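Local structure of programmed cell death 6-interacting protein (Homo sapiens, 5WA1) at residues 289-300 and 340-351. The protein takes part in multivesicular body biogenesis, endosomal cargo sorting and cytokinesis; this chain is its Bro1 domain. Numbering follows the deposited sequence.
Sequences KKFGEEIARLQH and YHDRVPDLKDLD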
loop_
_atom_site.group_PDB
_atom_site.type_symbol
_atom_site.label_atom_id
_atom_site.label_comp_id
_atom_site.label_asym_id
_atom_site.label_seq_id
_atom_site.Cartn_x
_atom_site.Cartn_y
_atom_site.Cartn_z
ATOM N N LYS A 289 -25.659 29.132 0.606
ATOM C CA LYS A 289 -26.562 29.808 -0.331
ATOM C C LYS A 289 -25.824 30.309 -1.569
ATOM O O LYS A 289 -26.250 31.267 -2.219
ATOM C CB LYS A 289 -27.320 30.954 0.345
ATOM C CG LYS A 289 -28.009 30.535 1.630
ATOM C CD LYS A 289 -28.732 31.692 2.259
ATOM C CE LYS A 289 -29.248 31.349 3.640
ATOM N NZ LYS A 289 -30.026 32.505 4.152
ATOM N N LYS A 290 -24.708 29.660 -1.904
ATOM C CA LYS A 290 -23.924 29.996 -3.094
ATOM C C LYS A 290 -24.374 29.059 -4.209
ATOM O O LYS A 290 -23.696 28.105 -4.586
ATOM C CB LYS A 290 -22.427 29.871 -2.807
ATOM C CG LYS A 290 -21.915 30.874 -1.780
ATOM C CD LYS A 290 -20.541 30.481 -1.237
ATOM C CE LYS A 290 -19.999 31.590 -0.356
ATOM N NZ LYS A 290 -18.533 31.513 -0.186
ATOM N N PHE A 291 -25.557 29.352 -4.743
ATOM C CA PHE A 291 -26.234 28.396 -5.611
ATOM C C PHE A 291 -25.581 28.313 -6.981
ATOM O O PHE A 291 -25.574 27.242 -7.595
ATOM C CB PHE A 291 -27.722 28.781 -5.736
ATOM C CG PHE A 291 -28.487 28.656 -4.440
ATOM C CD1 PHE A 291 -28.470 27.480 -3.707
ATOM C CD2 PHE A 291 -29.218 29.733 -3.951
ATOM C CE1 PHE A 291 -29.178 27.376 -2.508
ATOM C CE2 PHE A 291 -29.930 29.637 -2.761
ATOM C CZ PHE A 291 -29.916 28.464 -2.038
ATOM N N GLY A 292 -25.063 29.431 -7.500
ATOM C CA GLY A 292 -24.307 29.365 -8.737
ATOM C C GLY A 292 -23.080 28.484 -8.589
ATOM O O GLY A 292 -22.820 27.607 -9.420
ATOM N N GLU A 293 -22.337 28.675 -7.497
ATOM C CA GLU A 293 -21.153 27.854 -7.260
ATOM C C GLU A 293 -21.521 26.386 -7.092
ATOM O O GLU A 293 -20.814 25.503 -7.591
ATOM C CB GLU A 293 -20.386 28.352 -6.035
ATOM C CG GLU A 293 -19.266 27.385 -5.639
ATOM C CD GLU A 293 -18.440 27.834 -4.442
ATOM O OE1 GLU A 293 -18.584 28.999 -4.008
ATOM O OE2 GLU A 293 -17.631 27.011 -3.941
ATOM N N GLU A 294 -22.627 26.100 -6.395
ATOM C CA GLU A 294 -23.048 24.709 -6.241
ATOM C C GLU A 294 -23.236 24.040 -7.597
ATOM O O GLU A 294 -22.790 22.904 -7.803
ATOM C CB GLU A 294 -24.349 24.613 -5.432
ATOM C CG GLU A 294 -24.760 23.149 -5.235
ATOM C CD GLU A 294 -26.236 22.920 -4.904
ATOM O OE1 GLU A 294 -27.029 23.894 -4.890
ATOM O OE2 GLU A 294 -26.590 21.735 -4.653
ATOM N N ILE A 295 -23.891 24.738 -8.529
ATOM C CA ILE A 295 -24.149 24.192 -9.860
ATOM C C ILE A 295 -22.841 23.966 -10.607
ATOM O O ILE A 295 -22.656 22.938 -11.270
ATOM C CB ILE A 295 -25.093 25.130 -10.645
ATOM C CG1 ILE A 295 -26.514 25.030 -10.102
ATOM C CG2 ILE A 295 -25.068 24.785 -12.132
ATOM C CD1 ILE A 295 -27.436 26.168 -10.547
ATOM N N ALA A 296 -21.925 24.936 -10.542
ATOM C CA ALA A 296 -20.650 24.806 -11.245
ATOM C C ALA A 296 -19.871 23.595 -10.754
ATOM O O ALA A 296 -19.253 22.876 -11.548
ATOM C CB ALA A 296 -19.815 26.071 -11.067
ATOM N N ARG A 297 -19.898 23.351 -9.445
ATOM C CA ARG A 297 -19.135 22.233 -8.900
ATOM C C ARG A 297 -19.810 20.900 -9.207
ATOM O O ARG A 297 -19.134 19.921 -9.539
ATOM C CB ARG A 297 -18.927 22.440 -7.400
ATOM C CG ARG A 297 -18.026 23.646 -7.097
ATOM C CD ARG A 297 -17.519 23.587 -5.672
ATOM N NE ARG A 297 -16.706 24.743 -5.288
ATOM C CZ ARG A 297 -15.409 24.886 -5.553
ATOM N NH1 ARG A 297 -14.747 23.949 -6.232
ATOM N NH2 ARG A 297 -14.769 25.974 -5.139
ATOM N N LEU A 298 -21.145 20.853 -9.159
ATOM C CA LEU A 298 -21.854 19.640 -9.558
ATOM C C LEU A 298 -21.650 19.343 -11.038
ATOM O O LEU A 298 -21.573 18.175 -11.439
ATOM C CB LEU A 298 -23.354 19.769 -9.249
ATOM C CG LEU A 298 -23.804 19.719 -7.776
ATOM C CD1 LEU A 298 -25.285 20.156 -7.601
ATOM C CD2 LEU A 298 -23.588 18.333 -7.182
ATOM N N GLN A 299 -21.586 20.385 -11.872
ATOM C CA GLN A 299 -21.350 20.151 -13.295
ATOM C C GLN A 299 -19.975 19.556 -13.514
ATOM O O GLN A 299 -19.796 18.692 -14.379
ATOM C CB GLN A 299 -21.502 21.446 -14.099
ATOM C CG GLN A 299 -22.958 21.867 -14.264
ATOM C CD GLN A 299 -23.138 23.177 -15.009
ATOM O OE1 GLN A 299 -24.231 23.482 -15.479
ATOM N NE2 GLN A 299 -22.071 23.961 -15.117
ATOM N N HIS A 300 -18.991 20.010 -12.739
ATOM C CA HIS A 300 -17.648 19.461 -12.854
ATOM C C HIS A 300 -17.603 18.010 -12.380
ATOM O O HIS A 300 -16.978 17.161 -13.024
ATOM C CB HIS A 300 -16.670 20.321 -12.058
ATOM C CG HIS A 300 -15.233 19.967 -12.294
ATOM N ND1 HIS A 300 -14.264 20.115 -11.329
ATOM C CD2 HIS A 300 -14.602 19.490 -13.393
ATOM C CE1 HIS A 300 -13.095 19.728 -11.814
ATOM N NE2 HIS A 300 -13.274 19.337 -13.063
ATOM N N TYR A 340 -33.573 31.916 -7.878
ATOM C CA TYR A 340 -32.458 32.698 -7.356
ATOM C C TYR A 340 -31.741 33.478 -8.446
ATOM O O TYR A 340 -31.312 34.614 -8.206
ATOM C CB TYR A 340 -31.486 31.780 -6.616
ATOM C CG TYR A 340 -32.203 30.879 -5.646
ATOM C CD1 TYR A 340 -32.958 31.412 -4.606
ATOM C CD2 TYR A 340 -32.153 29.494 -5.787
ATOM C CE1 TYR A 340 -33.631 30.592 -3.714
ATOM C CE2 TYR A 340 -32.816 28.663 -4.906
ATOM C CZ TYR A 340 -33.555 29.215 -3.871
ATOM O OH TYR A 340 -34.220 28.381 -2.997
ATOM N N HIS A 341 -31.616 32.898 -9.644
ATOM C CA HIS A 341 -30.921 33.531 -10.769
ATOM C C HIS A 341 -29.474 33.888 -10.428
ATOM O O HIS A 341 -28.962 34.929 -10.848
ATOM C CB HIS A 341 -31.686 34.759 -11.262
ATOM C CG HIS A 341 -33.071 34.445 -11.718
ATOM N ND1 HIS A 341 -34.162 35.215 -11.382
ATOM C CD2 HIS A 341 -33.546 33.431 -12.480
ATOM C CE1 HIS A 341 -35.250 34.695 -11.923
ATOM N NE2 HIS A 341 -34.903 33.610 -12.592
ATOM N N ASP A 342 -28.812 33.024 -9.650
ATOM C CA ASP A 342 -27.372 33.137 -9.461
ATOM C C ASP A 342 -26.659 32.910 -10.786
ATOM O O ASP A 342 -27.012 32.004 -11.548
ATOM C CB ASP A 342 -26.863 32.089 -8.461
ATOM C CG ASP A 342 -26.998 32.522 -6.999
ATOM O OD1 ASP A 342 -27.663 33.523 -6.714
ATOM O OD2 ASP A 342 -26.407 31.844 -6.128
ATOM N N ARG A 343 -25.633 33.710 -11.052
ATOM C CA ARG A 343 -24.742 33.395 -12.159
ATOM C C ARG A 343 -23.931 32.154 -11.815
ATOM O O ARG A 343 -23.445 32.000 -10.690
ATOM C CB ARG A 343 -23.799 34.556 -12.461
ATOM C CG ARG A 343 -22.975 34.328 -13.716
ATOM C CD ARG A 343 -21.658 35.085 -13.693
ATOM N NE ARG A 343 -20.549 34.229 -14.114
ATOM C CZ ARG A 343 -20.152 34.079 -15.373
ATOM N NH1 ARG A 343 -20.767 34.735 -16.352
ATOM N NH2 ARG A 343 -19.135 33.275 -15.656
ATOM N N VAL A 344 -23.806 31.249 -12.778
ATOM C CA VAL A 344 -23.001 30.042 -12.616
ATOM C C VAL A 344 -21.573 30.388 -13.026
ATOM O O VAL A 344 -21.338 30.676 -14.209
ATOM C CB VAL A 344 -23.553 28.871 -13.438
ATOM C CG1 VAL A 344 -22.649 27.645 -13.278
ATOM C CG2 VAL A 344 -24.978 28.556 -13.006
ATOM N N PRO A 345 -20.616 30.398 -12.103
ATOM C CA PRO A 345 -19.250 30.792 -12.468
ATOM C C PRO A 345 -18.545 29.721 -13.286
ATOM O O PRO A 345 -18.838 28.525 -13.175
ATOM C CB PRO A 345 -18.564 30.983 -11.108
ATOM C CG PRO A 345 -19.314 30.060 -10.192
ATOM C CD PRO A 345 -20.738 30.016 -10.683
ATOM N N ASP A 346 -17.603 30.172 -14.116
ATOM C CA ASP A 346 -16.661 29.259 -14.750
ATOM C C ASP A 346 -15.788 28.593 -13.695
ATOM O O ASP A 346 -15.469 29.189 -12.660
ATOM C CB ASP A 346 -15.765 30.001 -15.750
ATOM C CG ASP A 346 -16.547 30.645 -16.874
ATOM O OD1 ASP A 346 -17.526 30.030 -17.345
ATOM O OD2 ASP A 346 -16.181 31.770 -17.284
ATOM N N LEU A 347 -15.377 27.355 -13.979
ATOM C CA LEU A 347 -14.570 26.594 -13.024
ATOM C C LEU A 347 -13.300 27.336 -12.635
ATOM O O LEU A 347 -12.870 27.272 -11.477
ATOM C CB LEU A 347 -14.215 25.232 -13.603
ATOM C CG LEU A 347 -15.332 24.201 -13.528
ATOM C CD1 LEU A 347 -14.794 22.859 -13.969
ATOM C CD2 LEU A 347 -15.900 24.138 -12.112
ATOM N N LYS A 348 -12.684 28.042 -13.587
ATOM C CA LYS A 348 -11.417 28.698 -13.284
ATOM C C LYS A 348 -11.593 29.916 -12.386
ATOM O O LYS A 348 -10.597 30.430 -11.864
ATOM C CB LYS A 348 -10.708 29.099 -14.583
ATOM C CG LYS A 348 -11.480 30.092 -15.434
ATOM C CD LYS A 348 -10.652 30.585 -16.614
ATOM C CE LYS A 348 -10.298 29.456 -17.570
ATOM N NZ LYS A 348 -9.549 29.957 -18.756
ATOM N N ASP A 349 -12.827 30.384 -12.191
ATOM C CA ASP A 349 -13.110 31.472 -11.269
ATOM C C ASP A 349 -13.471 30.985 -9.863
ATOM O O ASP A 349 -13.703 31.813 -8.975
ATOM C CB ASP A 349 -14.234 32.352 -11.838
ATOM C CG ASP A 349 -13.835 33.027 -13.145
ATOM O OD1 ASP A 349 -12.647 33.404 -13.278
ATOM O OD2 ASP A 349 -14.699 33.175 -14.039
ATOM N N LEU A 350 -13.524 29.677 -9.642
ATOM C CA LEU A 350 -13.781 29.123 -8.319
ATOM C C LEU A 350 -12.474 28.970 -7.558
ATOM O O LEU A 350 -11.417 28.715 -8.141
ATOM C CB LEU A 350 -14.485 27.766 -8.423
ATOM C CG LEU A 350 -15.940 27.808 -8.916
ATOM C CD1 LEU A 350 -16.527 26.409 -9.023
ATOM C CD2 LEU A 350 -16.799 28.686 -8.015
ATOM N N ASP A 351 -12.546 29.143 -6.245
ATOM C CA ASP A 351 -11.355 28.972 -5.438
ATOM C C ASP A 351 -11.016 27.487 -5.343
ATOM O O ASP A 351 -11.905 26.633 -5.405
ATOM C CB ASP A 351 -11.553 29.577 -4.050
ATOM C CG ASP A 351 -11.764 31.084 -4.105
ATOM O OD1 ASP A 351 -10.760 31.831 -4.104
ATOM O OD2 ASP A 351 -12.935 31.522 -4.163
#
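Gly292 and Val344 are the closest pair of CA atoms, 4.1 Å apart, where an extended chain runs over the first turns of helix 291-311. Packing is tight from Gly292 to Ala296 against Arg343, Val344 and Pro345. Glycine suits this place because, lacking a CB, it allows Gly292 CA to lie 3.4 Å from Arg343 O in a CA-H...O contact. Just before it, Asp342 OD2 accepts a hydrogen bond from Gly292 N (3.1 Å, 153°) through its anti lone pair and a weaker one from Phe291 N; first-turn amides lack the usual i-4 acceptor, and the negative charge probably interacts favourably with the positive end of the helix dipole. Further along, small Ala296 lets Pro345 O come within 3.4 Å of its CB, flanked by Val344 CG1 and Leu350 CD1.

Leu350 CD1 also lies over the centre of the Arg297 guanidinium, whose extended chain carries it past the leucine; its edge is gripped in plane, NE by Glu293 OE2 (2.8 Å) in a salt bridge and NH2 by Asp351 O (3.0 Å, 167°).

On the solvent side, exposed Tyr340 and Leu347 cover their partners with a broad ring and a branched methyl. Phe291 and Tyr340 form an offset stack, centroids 4.2 Å apart and planes at 21°, while Leu347 CD1 sits over the flat face of His300 in a CH-pi contact.

Within the Bro1 domain, in the region that binds CHMP4 proteins, the loop follows helix 319-340. Ile295 packs against that helix, and Glu278 of helix 262-287 forms a salt bridge with Arg297 NH1 and a hydrogen bond with His300 ND1.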